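Local coordinates for Non-structural protein 2 (PDB 7F52) that is of uncertain molecular function but, as a coronavirus non-structural protein, probably takes part in viral replication or in interactions with the host cell, at residues A[195-200]-A[208-213]; A[145-150]-A[157-162]; A[381-386]-A[433-438]; A[371-376]-A[426-431]; A[277-282]-A[293-298]. One frame throughout, in Å; residues are numbered along the deposited sequence.

Contact 1: A[195-200]-A[208-213]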
# COMPACT_ATOMS: atom_id res chain seq x y z
N LYS A 195 10.34 5.99 -35.69
CA LYS A 195 9.14 5.76 -36.48
C LYS A 195 8.08 6.85 -36.25
O LYS A 195 7.45 7.33 -37.21
CB LYS A 195 8.58 4.38 -36.13
CG LYS A 195 7.29 3.99 -36.82
CD LYS A 195 6.76 2.63 -36.30
CE LYS A 195 7.73 1.49 -36.66
NZ LYS A 195 7.14 0.11 -36.55
N ALA A 196 7.91 7.24 -34.99
CA ALA A 196 6.91 8.24 -34.61
C ALA A 196 7.25 9.60 -35.18
O ALA A 196 6.35 10.31 -35.61
CB ALA A 196 6.80 8.34 -33.11
N LEU A 197 8.54 9.95 -35.14
CA LEU A 197 9.02 11.27 -35.55
C LEU A 197 9.50 11.34 -37.02
O LEU A 197 9.91 12.42 -37.51
CB LEU A 197 10.16 11.71 -34.63
CG LEU A 197 9.90 12.13 -33.19
CD1 LEU A 197 11.17 12.00 -32.36
CD2 LEU A 197 9.42 13.55 -33.12
N ALA A 198 9.44 10.21 -37.73
CA ALA A 198 9.97 10.11 -39.10
C ALA A 198 9.53 11.28 -40.01
O ALA A 198 8.34 11.51 -40.21
CB ALA A 198 9.57 8.75 -39.74
N ILE A 199 10.49 12.02 -40.53
CA ILE A 199 10.18 13.14 -41.43
C ILE A 199 10.18 12.69 -42.90
O ILE A 199 9.41 13.21 -43.70
CB ILE A 199 11.17 14.29 -41.21
CG1 ILE A 199 10.96 14.86 -39.80
CG2 ILE A 199 11.03 15.39 -42.28
CD1 ILE A 199 9.54 15.34 -39.55
N PHE A 200 11.00 11.70 -43.24
CA PHE A 200 11.25 11.39 -44.64
C PHE A 200 10.62 10.09 -45.13
O PHE A 200 10.82 9.71 -46.28
CB PHE A 200 12.75 11.35 -44.89
CG PHE A 200 13.42 12.65 -44.57
CD1 PHE A 200 13.30 13.73 -45.44
CD2 PHE A 200 14.14 12.80 -43.40
CE1 PHE A 200 13.88 14.95 -45.14
CE2 PHE A 200 14.72 14.01 -43.10
CZ PHE A 200 14.60 15.10 -43.98
N GLN A 208 -0.78 12.76 -38.25
CA GLN A 208 -1.37 11.86 -37.26
C GLN A 208 -0.35 11.47 -36.18
O GLN A 208 -0.64 11.58 -34.99
CB GLN A 208 -1.94 10.61 -37.91
CG GLN A 208 -3.21 10.84 -38.74
CD GLN A 208 -2.93 10.99 -40.23
OE1 GLN A 208 -2.43 12.03 -40.69
NE2 GLN A 208 -3.23 9.94 -41.00
N ARG A 209 0.84 11.04 -36.60
CA ARG A 209 1.85 10.56 -35.66
C ARG A 209 2.31 11.65 -34.70
O ARG A 209 2.59 11.39 -33.52
CB ARG A 209 3.05 9.99 -36.40
CG ARG A 209 2.79 8.71 -37.20
CD ARG A 209 4.09 8.22 -37.86
NE ARG A 209 4.38 8.85 -39.16
CZ ARG A 209 5.27 9.83 -39.36
NH1 ARG A 209 5.97 10.34 -38.36
NH2 ARG A 209 5.46 10.30 -40.58
N ILE A 210 2.37 12.88 -35.19
CA ILE A 210 2.82 13.99 -34.37
C ILE A 210 1.75 14.36 -33.36
O ILE A 210 2.04 14.71 -32.23
CB ILE A 210 3.20 15.21 -35.24
CG1 ILE A 210 4.42 14.87 -36.09
CG2 ILE A 210 3.54 16.43 -34.39
CD1 ILE A 210 5.65 14.59 -35.28
N ALA A 211 0.49 14.26 -33.78
CA ALA A 211 -0.61 14.54 -32.88
C ALA A 211 -0.63 13.48 -31.76
O ALA A 211 -0.75 13.82 -30.57
CB ALA A 211 -1.93 14.56 -33.64
N ALA A 212 -0.50 12.22 -32.15
CA ALA A 212 -0.45 11.12 -31.20
C ALA A 212 0.75 11.26 -30.25
O ALA A 212 0.67 10.85 -29.08
CB ALA A 212 -0.39 9.79 -31.92
N LEU A 213 1.84 11.83 -30.76
CA LEU A 213 3.08 11.87 -30.00
C LEU A 213 3.03 12.98 -28.95
O LEU A 213 3.69 12.88 -27.90
CB LEU A 213 4.28 12.06 -30.91
CG LEU A 213 5.66 11.79 -30.31
CD1 LEU A 213 5.72 10.40 -29.70
CD2 LEU A 213 6.74 11.98 -31.37
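Ala198 O is gripped by both terminal nitrogens of the Arg209 guanidinium, at 3.1 Å from NH2 and 3.2 Å from NH1, in an end-on fork onto a single oxygen. The setting is a helix-loop-helix: Ala198 is where the chain leaves helical geometry after helix 182-197, and Arg209 lies near the start of helix 206-219. NH1 is placed on a lone pair of Ala198 O in its carbonyl plane, whereas NH2 is somewhat tilted from it; the oxygen itself stands a little out of the guanidinium plane. NH1 also donates to Ala196 O at 2.8 Å, a bent bond (N-H...O 142°) that lies in the guanidinium plane but reaches the carbonyl from above. One arginine thus takes up two carbonyls at the end of the preceding helix, and its charge would be expected to suit the negative end of that helix dipole. A bend at chi3 (-85°) turns NE and the guanidinium toward the end of that helix; CD lies 3.5 Å from Lys195 O. NE is turned to the loop, where it hydrogen-bonds Asn202 OD1, a bond that would further restrict rotation of the group. Over one guanidinium face lies Ala198 CB. Beside this polar patch runs an apolar seam. Leu213 has its CG swung opposite the backbone N (chi1 -166°); it crosses Leu197 at about a right angle and also packs its CD2 on Ala196 CB, 4.0 Å away. The Leu197 and Leu213 CD2 methyls meet at 3.6 Å.

Contact 2: A[145-150]-A[157-162]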
# COMPACT_ATOMS: atom_id res chain seq x y z
N TRP A 145 6.92 25.66 -25.78
CA TRP A 145 5.90 26.21 -26.66
C TRP A 145 6.10 25.73 -28.10
O TRP A 145 5.14 25.45 -28.81
CB TRP A 145 5.89 27.75 -26.61
CG TRP A 145 5.31 28.35 -25.35
CD1 TRP A 145 5.84 29.37 -24.62
CD2 TRP A 145 4.09 27.98 -24.69
NE1 TRP A 145 5.03 29.66 -23.54
CE2 TRP A 145 3.95 28.82 -23.56
CE3 TRP A 145 3.10 27.01 -24.93
CZ2 TRP A 145 2.87 28.72 -22.68
CZ3 TRP A 145 2.02 26.92 -24.05
CH2 TRP A 145 1.92 27.77 -22.95
N LEU A 146 7.36 25.60 -28.52
CA LEU A 146 7.63 25.12 -29.86
C LEU A 146 7.26 23.63 -29.94
O LEU A 146 6.70 23.17 -30.94
CB LEU A 146 9.11 25.35 -30.24
CG LEU A 146 9.55 26.83 -30.34
CD1 LEU A 146 11.06 26.98 -30.20
CD2 LEU A 146 9.06 27.46 -31.62
N GLN A 147 7.54 22.90 -28.86
CA GLN A 147 7.30 21.46 -28.84
C GLN A 147 5.82 21.10 -28.88
O GLN A 147 5.44 19.95 -29.09
CB GLN A 147 7.96 20.84 -27.61
CG GLN A 147 9.41 20.53 -27.90
CD GLN A 147 10.24 20.50 -26.66
OE1 GLN A 147 9.78 20.89 -25.58
NE2 GLN A 147 11.48 20.07 -26.80
N VAL A 148 5.00 22.13 -28.77
CA VAL A 148 3.58 21.95 -28.66
C VAL A 148 2.85 22.74 -29.77
O VAL A 148 1.62 22.67 -29.92
CB VAL A 148 3.17 22.33 -27.20
CG1 VAL A 148 2.17 23.47 -27.11
CG2 VAL A 148 2.72 21.06 -26.47
N ALA A 149 3.65 23.41 -30.61
CA ALA A 149 3.20 24.21 -31.77
C ALA A 149 2.33 23.50 -32.82
O ALA A 149 2.33 22.27 -32.94
CB ALA A 149 4.42 24.81 -32.47
N ALA A 150 1.63 24.32 -33.61
CA ALA A 150 0.72 23.82 -34.65
C ALA A 150 1.41 23.63 -35.98
O ALA A 150 0.93 22.89 -36.84
CB ALA A 150 -0.46 24.76 -34.82
N MET A 157 10.48 19.01 -35.04
CA MET A 157 11.94 19.20 -34.95
C MET A 157 12.36 19.38 -33.50
O MET A 157 13.38 18.82 -33.14
CB MET A 157 12.37 20.44 -35.75
CG MET A 157 13.83 20.77 -35.64
SD MET A 157 14.18 21.86 -34.28
CE MET A 157 12.92 23.09 -34.54
N ALA A 158 11.61 20.11 -32.70
CA ALA A 158 12.08 20.34 -31.32
C ALA A 158 11.73 19.15 -30.44
O ALA A 158 12.34 18.96 -29.40
CB ALA A 158 11.51 21.63 -30.79
N MET A 159 10.69 18.44 -30.86
CA MET A 159 10.19 17.28 -30.10
C MET A 159 11.32 16.28 -30.14
O MET A 159 11.34 15.35 -29.35
CB MET A 159 8.92 16.70 -30.75
CG MET A 159 7.65 17.15 -30.06
SD MET A 159 6.17 16.69 -30.93
CE MET A 159 6.87 15.59 -32.15
N ARG A 160 12.28 16.51 -31.03
CA ARG A 160 13.41 15.60 -31.07
C ARG A 160 14.28 15.69 -29.81
O ARG A 160 14.89 14.68 -29.41
CB ARG A 160 14.24 15.83 -32.32
CG ARG A 160 13.44 15.62 -33.60
CD ARG A 160 14.20 16.19 -34.82
NE ARG A 160 15.11 15.20 -35.39
CZ ARG A 160 14.81 14.43 -36.43
NH1 ARG A 160 13.62 14.53 -37.02
NH2 ARG A 160 15.69 13.54 -36.87
N ARG A 161 14.33 16.87 -29.19
CA ARG A 161 15.05 17.07 -27.91
C ARG A 161 14.52 16.13 -26.82
O ARG A 161 15.26 15.73 -25.90
CB ARG A 161 14.92 18.51 -27.38
CG ARG A 161 15.25 19.65 -28.31
CD ARG A 161 15.22 20.99 -27.55
NE ARG A 161 16.51 21.28 -26.90
CZ ARG A 161 16.67 21.55 -25.61
NH1 ARG A 161 15.62 21.60 -24.79
NH2 ARG A 161 17.88 21.78 -25.12
N LEU A 162 13.24 15.80 -26.92
CA LEU A 162 12.55 15.07 -25.87
C LEU A 162 12.90 13.58 -25.83
O LEU A 162 12.72 12.92 -24.79
CB LEU A 162 11.03 15.26 -26.01
CG LEU A 162 10.54 16.71 -25.92
CD1 LEU A 162 9.06 16.83 -26.26
CD2 LEU A 162 10.84 17.35 -24.57
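Gln147 lays its extended side chain across the turn between helices 152-158 and 161-174, and its amide NE2 reaches Ala158 O at 3.0 Å in an almost straight bond (N-H...O 173°). The contact joins the end of helix 140-147 to this junction, where residues 158 to 161 form a type I beta turn beside helices 124-137 and 206-219. With CG on the backbone N side (chi1 -85°) and CD carried outward at chi2 155°, the Gln147 chain runs over Ala158, CG lying 3.7 Å from Ala158 CB, before the amide arrives at the carbonyl. The oxygen lies in the amide plane, but NE2 stands above the carbonyl plane of Ala158. Arg161 N, the donor that closes the turn at 2.9 Å, comes to Ala158 O from the opposite face. Leu162 comes from the opposite direction to Gln147: its CD2 is 3.6 Å from Gln147 NE2, and its CD1 packs on the amide carbon CD. The aliphatic part of Arg161 lies alongside the same nitrogen, with CB 3.8 Å from NE2. At the far end of the residue, Met159 sets CG 3.7 Å from Gln147 O, a carbonyl that also accepts a hydrogen bond from Tyr42 OH. In this buried place the Gln147 N-H gives Ala158 O a second donor beyond the turn's own, and the apolar groups packed round the amide probably limit how far the carboxamide can turn away from that bond.

Contact 3: A[381-386]-A[433-438]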
# COMPACT_ATOMS: atom_id res chain seq x y z
N ASP A 381 -10.96 -45.49 11.10
CA ASP A 381 -12.16 -44.84 11.62
C ASP A 381 -12.01 -43.32 11.80
O ASP A 381 -12.97 -42.56 11.64
CB ASP A 381 -12.59 -45.51 12.93
CG ASP A 381 -13.25 -46.86 12.69
OD1 ASP A 381 -13.11 -47.37 11.54
OD2 ASP A 381 -13.90 -47.43 13.60
N GLY A 382 -10.81 -42.85 12.11
CA GLY A 382 -10.62 -41.41 12.10
C GLY A 382 -10.63 -40.79 10.70
O GLY A 382 -11.10 -39.65 10.52
N LEU A 383 -10.10 -41.51 9.71
CA LEU A 383 -10.16 -41.02 8.34
C LEU A 383 -11.64 -40.92 7.98
O LEU A 383 -12.08 -39.91 7.41
CB LEU A 383 -9.40 -41.92 7.35
CG LEU A 383 -7.87 -41.83 7.43
CD1 LEU A 383 -7.18 -42.93 6.61
CD2 LEU A 383 -7.37 -40.44 7.00
N ILE A 384 -12.40 -41.96 8.34
CA ILE A 384 -13.84 -41.98 8.07
C ILE A 384 -14.51 -40.82 8.82
O ILE A 384 -15.42 -40.18 8.28
CB ILE A 384 -14.49 -43.32 8.48
CG1 ILE A 384 -14.04 -44.44 7.57
CG2 ILE A 384 -16.02 -43.22 8.47
CD1 ILE A 384 -14.79 -45.74 7.85
N LEU A 385 -14.06 -40.55 10.04
CA LEU A 385 -14.62 -39.43 10.77
C LEU A 385 -14.30 -38.13 10.02
O LEU A 385 -15.20 -37.32 9.74
CB LEU A 385 -14.10 -39.40 12.22
CG LEU A 385 -14.68 -40.49 13.15
CD1 LEU A 385 -14.00 -40.49 14.50
CD2 LEU A 385 -16.20 -40.38 13.35
N ALA A 386 -13.04 -37.94 9.63
CA ALA A 386 -12.66 -36.75 8.84
C ALA A 386 -13.53 -36.62 7.57
O ALA A 386 -14.01 -35.54 7.26
CB ALA A 386 -11.18 -36.79 8.49
N ALA A 433 -8.08 -39.78 17.59
CA ALA A 433 -7.89 -38.35 17.77
C ALA A 433 -6.58 -37.86 17.14
O ALA A 433 -6.51 -36.72 16.67
CB ALA A 433 -7.92 -37.99 19.25
N ASP A 434 -5.56 -38.71 17.14
CA ASP A 434 -4.31 -38.41 16.47
C ASP A 434 -4.51 -38.15 14.98
O ASP A 434 -3.85 -37.30 14.38
CB ASP A 434 -3.31 -39.55 16.63
CG ASP A 434 -2.70 -39.59 18.00
OD1 ASP A 434 -2.62 -38.52 18.64
OD2 ASP A 434 -2.31 -40.70 18.42
N VAL A 435 -5.43 -38.90 14.38
CA VAL A 435 -5.68 -38.80 12.97
C VAL A 435 -6.56 -37.58 12.70
O VAL A 435 -6.33 -36.85 11.74
CB VAL A 435 -6.34 -40.08 12.42
CG1 VAL A 435 -6.61 -39.96 10.93
CG2 VAL A 435 -5.46 -41.28 12.69
N LEU A 436 -7.55 -37.34 13.56
CA LEU A 436 -8.41 -36.17 13.42
C LEU A 436 -7.61 -34.88 13.50
O LEU A 436 -7.94 -33.89 12.86
CB LEU A 436 -9.51 -36.17 14.48
CG LEU A 436 -10.70 -37.08 14.14
CD1 LEU A 436 -11.69 -37.16 15.28
CD2 LEU A 436 -11.39 -36.64 12.84
N ARG A 437 -6.54 -34.90 14.28
CA ARG A 437 -5.69 -33.72 14.46
C ARG A 437 -5.11 -33.25 13.13
O ARG A 437 -4.93 -32.04 12.91
CB ARG A 437 -4.57 -34.03 15.45
CG ARG A 437 -4.84 -33.52 16.86
CD ARG A 437 -4.07 -34.29 17.93
NE ARG A 437 -4.91 -34.52 19.11
CZ ARG A 437 -4.49 -35.12 20.23
NH1 ARG A 437 -3.24 -35.54 20.34
NH2 ARG A 437 -5.33 -35.28 21.25
N LEU A 438 -4.84 -34.20 12.24
CA LEU A 438 -4.33 -33.90 10.89
C LEU A 438 -5.21 -32.94 10.14
O LEU A 438 -4.73 -32.07 9.45
CB LEU A 438 -4.18 -35.19 10.07
CG LEU A 438 -2.97 -35.96 10.59
CD1 LEU A 438 -2.67 -37.17 9.76
CD2 LEU A 438 -1.82 -35.01 10.58
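Gly382 faces Val435 at the closest point of two helices, their alpha carbons 5.7 Å apart. The local axes approach to 8.3 Å and run in broadly the same direction, with a signed crossing angle of -38°. Gly382 has no side chain to hold the backbones apart, and Val435 fills the place facing it. Val435 CG1, anti to the backbone N (chi1 180°), points at the backbone of the other helix, 4.1 Å from Gly382 C and 4.0 Å from Leu383 N. The same methyl meets Leu383 CD2, the two side chains crossing at about a right angle. Each helix follows a strand of the mixed sheet: helix 377-390 comes after strand 357-371, and helix 432-439 after strand 424-426. These strands pair in parallel, so the contact packs two neighbouring strand-to-helix units together; Val435 also touches Leu426 of the second strand. Leu436 supplies the other half of the interface. Its CD2 methyl sits beside the helical hydrogen bond from Ala386 N to Gly382 O, 3.8 Å from that oxygen and equally near the nitrogen, and goes on to Leu385 CB at 3.9 Å. Its second methyl, CD1, meets Leu385 CD1, the two leucines crossing obliquely. No hydrogen bond spans the interface. Asp381 uses both carboxylate oxygens on the backbone nitrogens of Lys476 and Thr477.

Contact 4: A[371-376]-A[426-431]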
# COMPACT_ATOMS: atom_id res chain seq x y z
N LEU A 371 1.96 -44.12 6.53
CA LEU A 371 1.27 -45.14 7.33
C LEU A 371 2.15 -46.35 7.59
O LEU A 371 2.02 -47.38 6.92
CB LEU A 371 -0.03 -45.59 6.66
CG LEU A 371 -1.01 -44.45 6.43
CD1 LEU A 371 -2.20 -44.87 5.59
CD2 LEU A 371 -1.46 -43.89 7.77
N SER A 372 3.02 -46.24 8.58
CA SER A 372 4.03 -47.26 8.86
C SER A 372 3.48 -48.67 9.17
O SER A 372 4.13 -49.67 8.89
CB SER A 372 4.91 -46.80 10.02
OG SER A 372 6.15 -47.48 10.00
N ASP A 373 2.29 -48.74 9.76
CA ASP A 373 1.74 -50.04 10.12
C ASP A 373 0.45 -50.30 9.36
O ASP A 373 -0.44 -51.00 9.83
CB ASP A 373 1.53 -50.10 11.63
CG ASP A 373 2.84 -50.17 12.40
OD1 ASP A 373 3.74 -50.93 11.96
OD2 ASP A 373 2.99 -49.45 13.43
N GLY A 374 0.36 -49.70 8.18
CA GLY A 374 -0.80 -49.87 7.33
C GLY A 374 -2.00 -49.08 7.82
O GLY A 374 -1.89 -48.27 8.74
N VAL A 375 -3.15 -49.28 7.19
CA VAL A 375 -4.35 -48.61 7.68
C VAL A 375 -4.87 -49.41 8.85
O VAL A 375 -5.54 -50.44 8.72
CB VAL A 375 -5.42 -48.44 6.59
CG1 VAL A 375 -6.73 -47.91 7.21
CG2 VAL A 375 -4.92 -47.48 5.52
N THR A 376 -4.48 -48.93 10.02
CA THR A 376 -4.89 -49.46 11.30
C THR A 376 -6.35 -49.12 11.58
O THR A 376 -6.85 -48.10 11.09
CB THR A 376 -3.93 -48.89 12.35
OG1 THR A 376 -2.99 -49.91 12.75
CG2 THR A 376 -4.64 -48.23 13.52
N LEU A 426 2.06 -41.83 10.96
CA LEU A 426 1.03 -42.37 11.84
C LEU A 426 1.70 -43.72 12.05
O LEU A 426 2.60 -44.09 11.28
CB LEU A 426 -0.38 -42.14 11.29
CG LEU A 426 -1.10 -40.80 11.45
CD1 LEU A 426 -2.54 -40.93 10.96
CD2 LEU A 426 -1.08 -40.30 12.86
N ALA A 427 1.27 -44.47 13.06
CA ALA A 427 1.88 -45.77 13.33
C ALA A 427 0.79 -46.50 14.13
O ALA A 427 -0.32 -46.00 14.30
CB ALA A 427 3.23 -45.96 13.98
N LYS A 428 1.12 -47.70 14.62
CA LYS A 428 0.18 -48.52 15.40
C LYS A 428 -0.31 -47.99 16.74
O LYS A 428 -1.14 -48.61 17.40
CB LYS A 428 0.90 -49.75 15.95
CG LYS A 428 -0.00 -50.94 16.15
CD LYS A 428 0.73 -52.08 16.83
CE LYS A 428 2.19 -52.14 16.44
NZ LYS A 428 2.89 -53.24 17.16
N ALA A 429 0.20 -46.83 17.12
CA ALA A 429 -0.12 -46.21 18.39
C ALA A 429 -0.90 -44.97 17.99
O ALA A 429 -0.84 -43.94 18.66
CB ALA A 429 1.06 -45.83 19.27
N ALA A 430 -1.64 -45.06 16.89
CA ALA A 430 -2.43 -43.93 16.47
C ALA A 430 -3.80 -43.94 17.10
O ALA A 430 -4.58 -44.86 16.91
CB ALA A 430 -2.56 -43.92 14.96
N THR A 431 -4.09 -42.89 17.86
CA THR A 431 -5.45 -42.63 18.28
C THR A 431 -6.33 -42.21 17.11
O THR A 431 -5.84 -41.61 16.14
CB THR A 431 -5.49 -41.50 19.32
OG1 THR A 431 -4.41 -41.66 20.25
CG2 THR A 431 -6.83 -41.50 20.07
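Asp373 and Lys428 make the shorter of the two hydrogen bonds here: the carboxylate OD2 accepts from Lys428 N at 2.8 Å through its anti lone pair, the one facing away from OD1. With CG beside the backbone N (chi1 -71°), Asp373 spans the gap between two loops, and OD2 also comes within 3.5 Å of Ala427 CB. The ammonium of Lys428 is not drawn in: its NZ stays 5.3 Å from OD2, so any attraction between the charges acts at a distance. Backbone pairing is slight. Leu371 and Leu426 form a parallel bridge at the end of strands 357-371 and 424-426, and Ser372 N reaches Leu426 O by a weak bond. One type I beta turn starts at the bridge itself (371 to 374), the other just after it (427 to 430). Each chain then enters a helix, with Thr376 and Thr431 at the N-cap positions, though neither side chain makes a capping bond. The apolar contact is between the bridge residues themselves. Leu371 and Leu426 lie side by side and point the same way, the Leu371 CD2 methyl 4.1 Å from Leu426 CB, and both rest on Ile379 of helix 377-390.

Contact 5: A[277-282]-A[293-298]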
# COMPACT_ATOMS: atom_id res chain seq x y z
N ALA A 277 9.42 -7.95 -9.39
CA ALA A 277 10.75 -8.41 -9.71
C ALA A 277 11.45 -8.68 -8.40
O ALA A 277 11.28 -7.93 -7.43
CB ALA A 277 11.51 -7.38 -10.50
N VAL A 278 12.25 -9.73 -8.35
CA VAL A 278 12.99 -9.96 -7.12
C VAL A 278 14.40 -10.25 -7.51
O VAL A 278 14.70 -10.68 -8.63
CB VAL A 278 12.41 -11.15 -6.24
CG1 VAL A 278 11.01 -10.83 -5.73
CG2 VAL A 278 12.40 -12.46 -7.00
N ARG A 279 15.28 -9.99 -6.57
CA ARG A 279 16.66 -10.40 -6.66
C ARG A 279 16.76 -11.79 -6.01
O ARG A 279 16.10 -12.05 -5.01
CB ARG A 279 17.52 -9.36 -5.98
CG ARG A 279 18.96 -9.72 -5.81
CD ARG A 279 19.67 -8.60 -5.04
NE ARG A 279 18.98 -7.30 -5.10
CZ ARG A 279 19.50 -6.17 -4.62
NH1 ARG A 279 20.71 -6.18 -4.06
NH2 ARG A 279 18.84 -5.01 -4.71
N ILE A 280 17.53 -12.70 -6.61
CA ILE A 280 17.71 -14.03 -6.04
C ILE A 280 18.95 -14.05 -5.15
O ILE A 280 20.09 -13.96 -5.64
CB ILE A 280 17.86 -15.14 -7.10
CG1 ILE A 280 16.63 -15.21 -8.01
CG2 ILE A 280 18.11 -16.52 -6.43
CD1 ILE A 280 16.93 -15.81 -9.38
N VAL A 281 18.74 -14.14 -3.85
CA VAL A 281 19.86 -14.15 -2.94
C VAL A 281 20.27 -15.58 -2.59
O VAL A 281 19.44 -16.43 -2.25
CB VAL A 281 19.54 -13.39 -1.66
CG1 VAL A 281 20.72 -13.47 -0.71
CG2 VAL A 281 19.22 -11.93 -2.00
N GLU A 282 21.58 -15.80 -2.68
CA GLU A 282 22.22 -17.08 -2.48
C GLU A 282 22.86 -17.14 -1.09
O GLU A 282 23.28 -16.12 -0.55
CB GLU A 282 23.26 -17.28 -3.57
CG GLU A 282 22.64 -17.69 -4.90
CD GLU A 282 23.54 -17.38 -6.09
OE1 GLU A 282 24.13 -16.28 -6.11
OE2 GLU A 282 23.65 -18.25 -6.98
N GLY A 293 17.07 -17.19 -1.20
CA GLY A 293 15.95 -16.36 -0.81
C GLY A 293 15.73 -15.28 -1.85
O GLY A 293 16.53 -15.10 -2.76
N PHE A 294 14.62 -14.57 -1.71
CA PHE A 294 14.28 -13.49 -2.61
C PHE A 294 14.34 -12.14 -1.91
O PHE A 294 13.98 -12.02 -0.71
CB PHE A 294 12.89 -13.71 -3.19
CG PHE A 294 12.75 -14.96 -3.98
CD1 PHE A 294 13.85 -15.52 -4.61
CD2 PHE A 294 11.52 -15.57 -4.13
CE1 PHE A 294 13.72 -16.69 -5.35
CE2 PHE A 294 11.39 -16.74 -4.88
CZ PHE A 294 12.49 -17.29 -5.49
N GLU A 295 14.79 -11.13 -2.67
CA GLU A 295 14.76 -9.74 -2.25
C GLU A 295 14.10 -8.84 -3.32
O GLU A 295 14.70 -8.51 -4.33
CB GLU A 295 16.17 -9.23 -1.97
CG GLU A 295 16.18 -7.82 -1.38
CD GLU A 295 17.59 -7.26 -1.26
OE1 GLU A 295 18.41 -7.84 -0.51
OE2 GLU A 295 17.87 -6.24 -1.93
N VAL A 296 12.87 -8.46 -3.06
CA VAL A 296 12.10 -7.60 -3.95
C VAL A 296 12.82 -6.25 -4.32
O VAL A 296 13.34 -5.54 -3.44
CB VAL A 296 10.68 -7.40 -3.28
CG1 VAL A 296 10.39 -5.98 -2.91
CG2 VAL A 296 9.58 -7.97 -4.15
N VAL A 297 12.90 -5.94 -5.62
CA VAL A 297 13.46 -4.65 -6.10
C VAL A 297 12.44 -3.77 -6.84
O VAL A 297 11.49 -4.27 -7.44
CB VAL A 297 14.64 -4.82 -7.08
CG1 VAL A 297 15.76 -5.64 -6.45
CG2 VAL A 297 14.16 -5.50 -8.38
N GLY A 298 12.67 -2.47 -6.81
CA GLY A 298 11.78 -1.54 -7.49
C GLY A 298 10.36 -1.58 -6.98
O GLY A 298 10.12 -1.89 -5.81
O HOH W 1 9.49 -5.26 -8.61
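A beta hairpin pairs strand 276-281 with strand 293-297, their short axes running antiparallel at 144°. Arg279 and Glu295 form a hydrogen-bonded pair, bound both ways: Arg279 N to Glu295 O at 2.7 Å, nearly straight, and Glu295 N to Arg279 O at 2.8 Å. Val281 and Gly293 repeat the pattern. Toward the other end Val297 N donates to Ala277 O at 3.1 Å, while a water accepts from Ala277 N and lies close to Val297 O. Arg279 and Glu295 both have CG opposite the backbone N (chi1 172° and -173°), which sends them out side by side on one face. Glu295 OE2 sits over the centre of the guanidinium, 3.2 Å from Arg279 NH2, a salt bridge of charges alone since no N-H points at the oxygen. Val297 CG1 meets the guanidinium at its edge, in plane, 3.6 Å from NH2. The other face is apolar: Val278 CG2 lies over the Phe294 ring, 3.9 Å from CG, and Val278 CG1 packs on Val296 CG2 at 3.6 Å. Strand 293-297 is outermost in a four-stranded antiparallel sheet within this chain, and strand 276-281 bonds on its other side to 270-273. The apolar face rests partly on Leu359 of strand 357-371, Phe294 meets His337, and Gly298 O accepts a hydrogen bond from Asn356 ND2 of the second subunit.

In the fold
From the N terminus, contact 2 comes first and closes a loop of six residues, mostly helical, within the N-terminal helical region. Contact 1 follows in series, closing a loop of seven residues between its segments, on helices 182-197 and 206-219. These two touch through Met159, whose CE lies among Leu197, Ile210 and Leu213. Contact 5 then closes a hairpin in the middle of the elongated chain, its centre about 39 Å from that of contact 1. Contacts 3 and 4 cross, their segments alternating; both bring residues 371-386 onto 426-438, across the intervening chain. They touch each other, and contact 3 lies about 71 Å, centre to centre, from contact 1, on the opposite side of the chain's centre.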